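Local coordinates for protein methylmalonate-semialdehyde dehydrogenase (Oceanimonas doudoroffii, PDB 4ZZ7) that probably catalyses the NAD-dependent, coenzyme A-acylating oxidation of methylmalonate semialdehyde, as a four-chain member of the aldehyde dehydrogenase family, at residues F162-V167 and D469-Y474; E343-T348 and E378-Q383; T370-V375 and G388-V393. All coordinates share one frame; numbering follows the deposited sequence.

Contact 1 of 3, residues F162-V167 and D469-Y474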
loop_
_atom_site.group_PDB
_atom_site.type_symbol
_atom_site.label_atom_id
_atom_site.label_comp_id
_atom_site.label_asym_id
_atom_site.label_seq_id
_atom_site.Cartn_x
_atom_site.Cartn_y
_atom_site.Cartn_z
ATOM N N PHE A 162 6.207 22.370 -4.632
ATOM C CA PHE A 162 4.877 22.936 -4.858
ATOM C C PHE A 162 3.911 22.175 -5.764
ATOM O O PHE A 162 2.710 22.253 -5.553
ATOM C CB PHE A 162 4.949 24.413 -5.248
ATOM C CG PHE A 162 5.446 24.694 -6.631
ATOM C CD1 PHE A 162 4.589 24.639 -7.715
ATOM C CD2 PHE A 162 6.744 25.114 -6.831
ATOM C CE1 PHE A 162 5.031 24.969 -8.984
ATOM C CE2 PHE A 162 7.198 25.430 -8.090
ATOM C CZ PHE A 162 6.339 25.368 -9.171
ATOM N N PRO A 163 4.410 21.446 -6.775
ATOM C CA PRO A 163 3.456 20.582 -7.464
ATOM C C PRO A 163 2.730 19.685 -6.465
ATOM O O PRO A 163 1.516 19.733 -6.380
ATOM C CB PRO A 163 4.338 19.782 -8.426
ATOM C CG PRO A 163 5.449 20.709 -8.723
ATOM C CD PRO A 163 5.733 21.400 -7.415
ATOM N N MET A 164 3.484 18.940 -5.667
ATOM C CA MET A 164 2.882 17.932 -4.789
ATOM C C MET A 164 2.105 18.605 -3.666
ATOM O O MET A 164 1.025 18.141 -3.300
ATOM C CB MET A 164 3.935 16.979 -4.198
ATOM C CG MET A 164 3.362 15.918 -3.246
ATOM S SD MET A 164 2.152 14.815 -4.004
ATOM C CE MET A 164 3.254 13.845 -5.015
ATOM N N ALA A 165 2.646 19.692 -3.124
ATOM C CA ALA A 165 1.989 20.393 -2.037
ATOM C C ALA A 165 0.634 20.923 -2.491
ATOM O O ALA A 165 -0.370 20.776 -1.780
ATOM C CB ALA A 165 2.872 21.515 -1.533
ATOM N N ILE A 166 0.605 21.512 -3.685
ATOM C CA ILE A 166 -0.611 22.135 -4.206
ATOM C C ILE A 166 -1.653 21.062 -4.498
ATOM O O ILE A 166 -2.787 21.132 -4.042
ATOM C CB ILE A 166 -0.328 22.982 -5.455
ATOM C CG1 ILE A 166 0.359 24.284 -5.031
ATOM C CG2 ILE A 166 -1.608 23.308 -6.200
ATOM C CD1 ILE A 166 1.030 25.042 -6.154
ATOM N N VAL A 167 -1.251 20.037 -5.224
ATOM C CA VAL A 167 -2.179 18.986 -5.599
ATOM C C VAL A 167 -2.729 18.282 -4.353
ATOM O O VAL A 167 -3.843 17.767 -4.390
ATOM C CB VAL A 167 -1.518 17.998 -6.586
ATOM C CG1 VAL A 167 -0.833 16.829 -5.866
ATOM C CG2 VAL A 167 -2.536 17.494 -7.577
ATOM N N ASP A 469 6.824 10.445 0.420
ATOM C CA ASP A 469 6.994 11.160 1.661
ATOM C C ASP A 469 6.444 12.555 1.598
ATOM O O ASP A 469 5.953 13.050 2.607
ATOM C CB ASP A 469 8.450 11.179 2.051
ATOM C CG ASP A 469 8.911 9.837 2.564
ATOM O OD1 ASP A 469 8.194 8.840 2.410
ATOM O OD2 ASP A 469 9.989 9.746 3.162
ATOM N N ALA A 470 6.497 13.184 0.426
ATOM C CA ALA A 470 5.950 14.534 0.284
ATOM C C ALA A 470 4.438 14.527 0.418
ATOM O O ALA A 470 3.834 15.469 0.908
ATOM C CB ALA A 470 6.363 15.134 -1.035
ATOM N N VAL A 471 3.824 13.438 0.015
ATOM C CA VAL A 471 2.394 13.282 0.221
ATOM C C VAL A 471 2.092 13.332 1.715
ATOM O O VAL A 471 1.164 14.000 2.151
ATOM C CB VAL A 471 1.854 11.972 -0.388
ATOM C CG1 VAL A 471 0.380 11.831 -0.055
ATOM C CG2 VAL A 471 2.042 11.963 -1.905
ATOM N N ARG A 472 2.919 12.641 2.486
ATOM C CA ARG A 472 2.786 12.595 3.943
ATOM C C ARG A 472 3.242 13.856 4.672
ATOM O O ARG A 472 2.727 14.175 5.768
ATOM C CB ARG A 472 3.513 11.375 4.502
ATOM C CG ARG A 472 2.869 10.088 4.042
ATOM C CD ARG A 472 1.445 9.904 4.566
ATOM N NE ARG A 472 1.486 9.398 5.939
ATOM C CZ ARG A 472 1.307 10.126 7.049
ATOM N NH1 ARG A 472 1.038 11.454 7.016
ATOM N NH2 ARG A 472 1.389 9.518 8.224
ATOM N N PHE A 473 4.205 14.556 4.080
ATOM C CA PHE A 473 4.676 15.796 4.666
ATOM C C PHE A 473 3.717 16.921 4.400
ATOM O O PHE A 473 3.523 17.764 5.274
ATOM C CB PHE A 473 6.042 16.191 4.152
ATOM C CG PHE A 473 6.569 17.433 4.807
ATOM C CD1 PHE A 473 7.089 17.383 6.093
ATOM C CD2 PHE A 473 6.511 18.654 4.159
ATOM C CE1 PHE A 473 7.570 18.520 6.705
ATOM C CE2 PHE A 473 6.978 19.804 4.770
ATOM C CZ PHE A 473 7.509 19.736 6.040
ATOM N N TYR A 474 3.129 16.931 3.199
ATOM C CA TYR A 474 2.181 17.974 2.815
ATOM C C TYR A 474 0.747 17.670 3.227
ATOM O O TYR A 474 -0.161 18.393 2.841
ATOM C CB TYR A 474 2.276 18.282 1.310
ATOM C CG TYR A 474 3.615 18.828 0.903
ATOM C CD1 TYR A 474 4.236 19.790 1.653
ATOM C CD2 TYR A 474 4.251 18.400 -0.255
ATOM C CE1 TYR A 474 5.464 20.291 1.289
ATOM C CE2 TYR A 474 5.474 18.904 -0.628
ATOM C CZ TYR A 474 6.073 19.853 0.163
ATOM O OH TYR A 474 7.295 20.405 -0.124
#
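Ala-165 sets its methyl squarely over one face of the Tyr-474 ring, a CH-pi contact in which CB of Ala-165 lies 3.6 Å from the centroid of the Tyr-474 ring and only 9° off its normal. The neighbouring residue on the same helix, Met-164, meets that ring at its edge, with CG of Met-164 4.0 Å from CD2 of Tyr-474. The methionine chain is bent at chi2 and chi3: CG of Met-164 stands anti to the backbone N (chi1 179°), 3.8 Å from CB of Ala-470, and the two bends bring SD of Met-164 to 3.5 Å from CG2 of Val-471. No direct hydrogen bond joins the two segments; they meet through apolar packing and the CH-pi contact. The ring is also anchored at its far end, where its hydroxyl is hydrogen-bonded to Ser-224 OG on strand 220-226. With a leucine in place of Tyr-474, the Ala-165 methyl would probably lose its flat support and Ser-224 its phenolic partner. Asn-170 ND2 reaches the carbonyl oxygens of both Ala-165 and Tyr-474, adding a polar bridge. At the subunit boundary, Arg-472 and Asp-469 pair reciprocally with Asp-469 and Arg-472 of the second subunit. Helix 156-167 follows strand 144-148 in the Rossmann-like NAD-binding domain of aldehyde dehydrogenases, and the contact packs helix 467-473 against it, while helices 64-80, 97-115 and 117-120 flank helix 156-167 as well.

Contact 2 of 3, residues E343-T348 and E378-Q383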
loop_
_atom_site.group_PDB
_atom_site.type_symbol
_atom_site.label_atom_id
_atom_site.label_comp_id
_atom_site.label_asym_id
_atom_site.label_seq_id
_atom_site.Cartn_x
_atom_site.Cartn_y
_atom_site.Cartn_z
ATOM N N GLU A 343 46.464 21.396 -2.095
ATOM C CA GLU A 343 47.877 21.392 -2.503
ATOM C C GLU A 343 48.827 21.709 -1.348
ATOM O O GLU A 343 49.846 21.040 -1.172
ATOM C CB GLU A 343 48.102 22.394 -3.620
ATOM C CG GLU A 343 49.464 22.248 -4.259
ATOM C CD GLU A 343 49.595 23.067 -5.509
ATOM O OE1 GLU A 343 50.030 22.488 -6.529
ATOM O OE2 GLU A 343 49.254 24.272 -5.461
ATOM N N GLN A 344 48.473 22.745 -0.592
ATOM C CA GLN A 344 49.192 23.115 0.612
ATOM C C GLN A 344 49.301 21.960 1.607
ATOM O O GLN A 344 50.386 21.740 2.129
ATOM C CB GLN A 344 48.538 24.319 1.288
ATOM C CG GLN A 344 49.411 24.959 2.366
ATOM C CD GLN A 344 48.642 25.899 3.287
ATOM O OE1 GLN A 344 47.478 26.230 3.031
ATOM N NE2 GLN A 344 49.293 26.335 4.370
ATOM N N GLN A 345 48.211 21.221 1.859
ATOM C CA GLN A 345 48.231 20.103 2.853
ATOM C C GLN A 345 48.842 18.773 2.357
ATOM O O GLN A 345 48.760 17.768 3.043
ATOM C CB GLN A 345 46.829 19.864 3.443
ATOM C CG GLN A 345 46.319 21.025 4.294
ATOM C CD GLN A 345 44.884 20.848 4.786
ATOM O OE1 GLN A 345 43.987 20.459 4.029
ATOM N NE2 GLN A 345 44.655 21.160 6.048
ATOM N N GLY A 346 49.444 18.774 1.170
ATOM C CA GLY A 346 50.216 17.629 0.662
ATOM C C GLY A 346 49.632 16.871 -0.528
ATOM O O GLY A 346 50.241 15.916 -0.998
ATOM N N ALA A 347 48.465 17.293 -1.022
ATOM C CA ALA A 347 47.739 16.551 -2.073
ATOM C C ALA A 347 48.297 16.855 -3.446
ATOM O O ALA A 347 48.745 17.965 -3.691
ATOM C CB ALA A 347 46.247 16.867 -2.043
ATOM N N THR A 348 48.250 15.862 -4.331
ATOM C CA THR A 348 48.727 15.974 -5.718
ATOM C C THR A 348 47.646 16.606 -6.631
ATOM O O THR A 348 46.534 16.072 -6.768
ATOM C CB THR A 348 49.113 14.578 -6.297
ATOM O OG1 THR A 348 49.910 13.835 -5.361
ATOM C CG2 THR A 348 49.867 14.712 -7.622
ATOM N N GLU A 378 42.268 13.981 6.903
ATOM C CA GLU A 378 42.670 15.105 7.761
ATOM C C GLU A 378 42.645 16.468 7.050
ATOM O O GLU A 378 42.762 17.500 7.713
ATOM C CB GLU A 378 44.028 14.865 8.466
ATOM C CG GLU A 378 45.010 13.885 7.819
ATOM C CD GLU A 378 44.654 12.397 8.044
ATOM O OE1 GLU A 378 45.169 11.544 7.288
ATOM O OE2 GLU A 378 43.857 12.055 8.960
ATOM N N MET A 379 42.463 16.466 5.724
ATOM C CA MET A 379 42.503 17.694 4.909
ATOM C C MET A 379 41.167 18.426 4.956
ATOM O O MET A 379 40.121 17.814 4.968
ATOM C CB MET A 379 42.855 17.373 3.452
ATOM C CG MET A 379 44.120 16.547 3.252
ATOM S SD MET A 379 44.488 16.235 1.508
ATOM C CE MET A 379 46.109 15.478 1.543
ATOM N N THR A 380 41.214 19.749 4.972
ATOM C CA THR A 380 40.014 20.574 5.110
ATOM C C THR A 380 39.184 20.510 3.852
ATOM O O THR A 380 37.958 20.553 3.892
ATOM C CB THR A 380 40.374 22.048 5.352
ATOM O OG1 THR A 380 41.353 22.122 6.374
ATOM C CG2 THR A 380 39.166 22.855 5.801
ATOM N N SER A 381 39.869 20.439 2.724
ATOM C CA SER A 381 39.210 20.304 1.433
ATOM C C SER A 381 38.440 18.966 1.281
ATOM O O SER A 381 37.490 18.885 0.490
ATOM C CB SER A 381 40.246 20.496 0.316
ATOM O OG SER A 381 41.499 19.931 0.670
ATOM N N TYR A 382 38.850 17.930 2.017
ATOM C CA TYR A 382 38.097 16.668 2.069
ATOM C C TYR A 382 36.956 16.673 3.084
ATOM O O TYR A 382 35.911 16.083 2.845
ATOM C CB TYR A 382 39.011 15.476 2.379
ATOM C CG TYR A 382 38.246 14.223 2.761
ATOM C CD1 TYR A 382 37.801 13.346 1.795
ATOM C CD2 TYR A 382 37.950 13.941 4.093
ATOM C CE1 TYR A 382 37.099 12.210 2.133
ATOM C CE2 TYR A 382 37.243 12.811 4.439
ATOM C CZ TYR A 382 36.817 11.946 3.460
ATOM O OH TYR A 382 36.100 10.838 3.838
ATOM N N GLN A 383 37.170 17.270 4.240
ATOM C CA GLN A 383 36.119 17.323 5.233
ATOM C C GLN A 383 34.970 18.184 4.745
ATOM O O GLN A 383 33.827 17.829 4.948
ATOM C CB GLN A 383 36.646 17.846 6.578
ATOM C CG GLN A 383 37.589 16.883 7.298
ATOM C CD GLN A 383 38.524 17.569 8.293
ATOM O OE1 GLN A 383 38.241 18.666 8.773
ATOM N NE2 GLN A 383 39.654 16.920 8.600
#
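Gln-345 and Met-379 mark the nearest approach of the two backbones, their CA atoms 6.5 Å apart, where the end of one helix meets the start of another. Gln-345 is the first residue to leave the helical conformation of 329-344, and Gly-346, with a positive phi of 112°, is the C-prime residue of a Schellman motif in which Ala-347 N returns to Ala-342 O and Gly-346 N to Glu-343 O. Met-379 holds the N-cap position of the short helix 380-383, and its carbonyl oxygen accepts a bond from Gln-383 N.

The polar half of the contact belongs to the Gln-345 amide. With CG anti to the carbonyl carbon (chi1 -66°) and the chain extended beyond it, Gln-345 carries this group to the start of helix 380-383. Gln-345 OE1 accepts the N-H of Thr-380 N at 3.0 Å, in the carbonyl plane and on a lone pair, with a C=O...donor angle of 123°. An amide of the first helical turn is thereby satisfied by a side chain from another helix end. The other arm gives a weak bond, Gln-345 NE2 to Thr-380 OG1 at 3.5 Å, which favours one rotation of the amide.

The apolar half is carried by Met-379, which runs alongside the turn until CE of Met-379 lies 3.8 Å from CB of Ala-347. Gln-345 is exposed, whereas Ala-347 and Met-379 are buried; Ala-347 also touches Ile-372 of strand 370-373. Helix 329-344 lies against Thr-380 and Ser-381 through Ser-341, and Thr-348 begins the strand that pairs with 370-373.

Contact 3 of 3, residues T370-V375 and G388-V393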
loop_
_atom_site.group_PDB
_atom_site.type_symbol
_atom_site.label_atom_id
_atom_site.label_comp_id
_atom_site.label_asym_id
_atom_site.label_seq_id
_atom_site.Cartn_x
_atom_site.Cartn_y
_atom_site.Cartn_z
ATOM N N THR A 370 39.045 19.860 -12.248
ATOM C CA THR A 370 40.299 19.546 -11.572
ATOM C C THR A 370 40.260 18.156 -10.937
ATOM O O THR A 370 39.215 17.719 -10.479
ATOM C CB THR A 370 40.662 20.611 -10.500
ATOM O OG1 THR A 370 40.201 20.198 -9.217
ATOM C CG2 THR A 370 40.076 21.946 -10.824
ATOM N N LEU A 371 41.416 17.493 -10.902
ATOM C CA LEU A 371 41.587 16.191 -10.254
ATOM C C LEU A 371 42.632 16.346 -9.170
ATOM O O LEU A 371 43.717 16.844 -9.454
ATOM C CB LEU A 371 42.071 15.165 -11.257
ATOM C CG LEU A 371 41.616 13.728 -11.031
ATOM C CD1 LEU A 371 42.281 12.804 -12.032
ATOM C CD2 LEU A 371 41.943 13.248 -9.635
ATOM N N ILE A 372 42.304 15.952 -7.937
ATOM C CA ILE A 372 43.266 15.948 -6.814
ATOM C C ILE A 372 43.518 14.487 -6.436
ATOM O O ILE A 372 42.585 13.703 -6.413
ATOM C CB ILE A 372 42.746 16.743 -5.608
ATOM C CG1 ILE A 372 42.366 18.155 -6.049
ATOM C CG2 ILE A 372 43.826 16.826 -4.555
ATOM C CD1 ILE A 372 41.746 19.022 -4.971
ATOM N N ASP A 373 44.765 14.109 -6.169
ATOM C CA ASP A 373 45.104 12.709 -5.840
ATOM C C ASP A 373 45.818 12.705 -4.488
ATOM O O ASP A 373 46.296 13.748 -4.023
ATOM C CB ASP A 373 45.945 12.076 -6.977
ATOM C CG ASP A 373 46.108 10.521 -6.869
ATOM O OD1 ASP A 373 45.411 9.829 -6.100
ATOM O OD2 ASP A 373 46.976 9.977 -7.583
ATOM N N HIS A 374 45.822 11.543 -3.833
ATOM C CA HIS A 374 46.459 11.348 -2.506
ATOM C C HIS A 374 45.890 12.288 -1.442
ATOM O O HIS A 374 46.642 12.945 -0.709
ATOM C CB HIS A 374 47.987 11.498 -2.590
ATOM C CG HIS A 374 48.609 10.633 -3.637
ATOM N ND1 HIS A 374 49.149 11.144 -4.800
ATOM C CD2 HIS A 374 48.743 9.288 -3.717
ATOM C CE1 HIS A 374 49.604 10.150 -5.544
ATOM N NE2 HIS A 374 49.363 9.013 -4.913
ATOM N N VAL A 375 44.561 12.345 -1.366
ATOM C CA VAL A 375 43.898 13.194 -0.379
ATOM C C VAL A 375 43.681 12.328 0.842
ATOM O O VAL A 375 43.573 11.097 0.721
ATOM C CB VAL A 375 42.572 13.845 -0.876
ATOM C CG1 VAL A 375 42.674 14.295 -2.323
ATOM C CG2 VAL A 375 41.396 12.914 -0.717
ATOM N N GLY A 388 32.209 22.504 -6.344
ATOM C CA GLY A 388 32.764 22.992 -7.598
ATOM C C GLY A 388 33.247 21.810 -8.419
ATOM O O GLY A 388 33.192 20.675 -7.960
ATOM N N PRO A 389 33.754 22.065 -9.628
ATOM C CA PRO A 389 34.143 20.977 -10.524
ATOM C C PRO A 389 35.462 20.295 -10.106
ATOM O O PRO A 389 36.479 20.451 -10.773
ATOM C CB PRO A 389 34.252 21.679 -11.890
ATOM C CG PRO A 389 34.586 23.090 -11.568
ATOM C CD PRO A 389 34.064 23.390 -10.193
ATOM N N VAL A 390 35.432 19.534 -9.011
ATOM C CA VAL A 390 36.651 18.997 -8.405
ATOM C C VAL A 390 36.412 17.556 -8.011
ATOM O O VAL A 390 35.488 17.276 -7.265
ATOM C CB VAL A 390 37.059 19.818 -7.149
ATOM C CG1 VAL A 390 38.316 19.267 -6.482
ATOM C CG2 VAL A 390 37.248 21.294 -7.492
ATOM N N LEU A 391 37.258 16.653 -8.491
ATOM C CA LEU A 391 37.206 15.261 -8.083
ATOM C C LEU A 391 38.430 14.879 -7.250
ATOM O O LEU A 391 39.544 14.943 -7.736
ATOM C CB LEU A 391 37.156 14.372 -9.308
ATOM C CG LEU A 391 36.414 13.031 -9.189
ATOM C CD1 LEU A 391 36.915 12.075 -10.270
ATOM C CD2 LEU A 391 36.499 12.367 -7.818
ATOM N N GLN A 392 38.198 14.484 -5.995
ATOM C CA GLN A 392 39.237 13.982 -5.067
ATOM C C GLN A 392 39.286 12.454 -5.067
ATOM O O GLN A 392 38.254 11.795 -5.129
ATOM C CB GLN A 392 38.967 14.490 -3.645
ATOM C CG GLN A 392 39.291 15.959 -3.483
ATOM C CD GLN A 392 38.645 16.608 -2.276
ATOM O OE1 GLN A 392 37.450 16.472 -2.051
ATOM N NE2 GLN A 392 39.428 17.362 -1.521
ATOM N N VAL A 393 40.479 11.880 -4.990
ATOM C CA VAL A 393 40.613 10.402 -4.944
ATOM C C VAL A 393 41.454 9.973 -3.750
ATOM O O VAL A 393 42.607 10.361 -3.628
ATOM C CB VAL A 393 41.121 9.788 -6.270
ATOM C CG1 VAL A 393 42.020 10.757 -6.979
ATOM C CG2 VAL A 393 41.834 8.459 -6.072
#
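Thr-370 and Val-390 begin a parallel strand pairing whose first three rungs are regular. Thr-370 N bonds to Pro-389 O at 3.0 Å, Leu-391 N to Thr-370 O at 3.0 Å and Ile-372 N to Leu-391 O at 2.9 Å; each is nearly straight at the hydrogen. CA-H...O contacts from Val-390 to Thr-370 O and from Leu-371 to Leu-391 O accompany them. Just upstream, Pro-389 is the centre of an inverse gamma turn.

On the face carrying Ile-372 and Gln-392 the side chains pack in a row. CG1 of Ile-372 stands anti to its carbonyl carbon (chi1 -54°), and the extended chain beyond it brings CD1 of Ile-372 to 3.8 Å from CG1 of Val-390. Gln-392 lies alongside the isoleucine, pointing the same way, and its NE2 is bonded to Ser-381 O. The two strands, 17° from parallel, are joined by helix 380-383 as a beta-alpha-beta unit of the large mixed sheet, which in this family belongs to the catalytic domain. On the face carrying Leu-371, Leu-391 and Val-393, CD2 of Leu-371 reaches to 3.6 Å from CG1 of Val-393, with the Asp-373 carboxylate at its far end, and helices 264-276 and 296-308 lie against it.

Toward Asp-373 the pairing slackens. Val-393 N still bonds to Ile-372 O, but the angle at its hydrogen falls to 138°. The chain then turns through the exposed His-374, whose ND1 is tied to Thr-348 OG1, while Asp-373 forms a salt bridge with Arg-395. Val-375 points toward the other strand here, its side chain crossing that of Gln-392 at about a right angle, with CG1 of Val-375 3.9 Å from CB of Gln-392.

How the contacts relate
From the N terminus, the chain first lays down 162-167, whose partner at 469-474 arrives only after 301 residues; contact 1 thus closes a long loop and joins two helices beside the sheet containing strand 220-226. Contacts 2 and 3 are both nested within it, on the opposite side of the chain's centre, their nearest atoms about 25 Å away from contact 1. They cross one another: 343-348 opens contact 2, 370-375 opens contact 3, then 378-383 and 388-393 close them in turn. Their centres are 10 Å apart and they touch, Thr-348 meeting Asp-373 and His-374, so that helices 329-344 and 380-383 are tied to strands 348-351, 370-373 and 390-396 of the large mixed sheet.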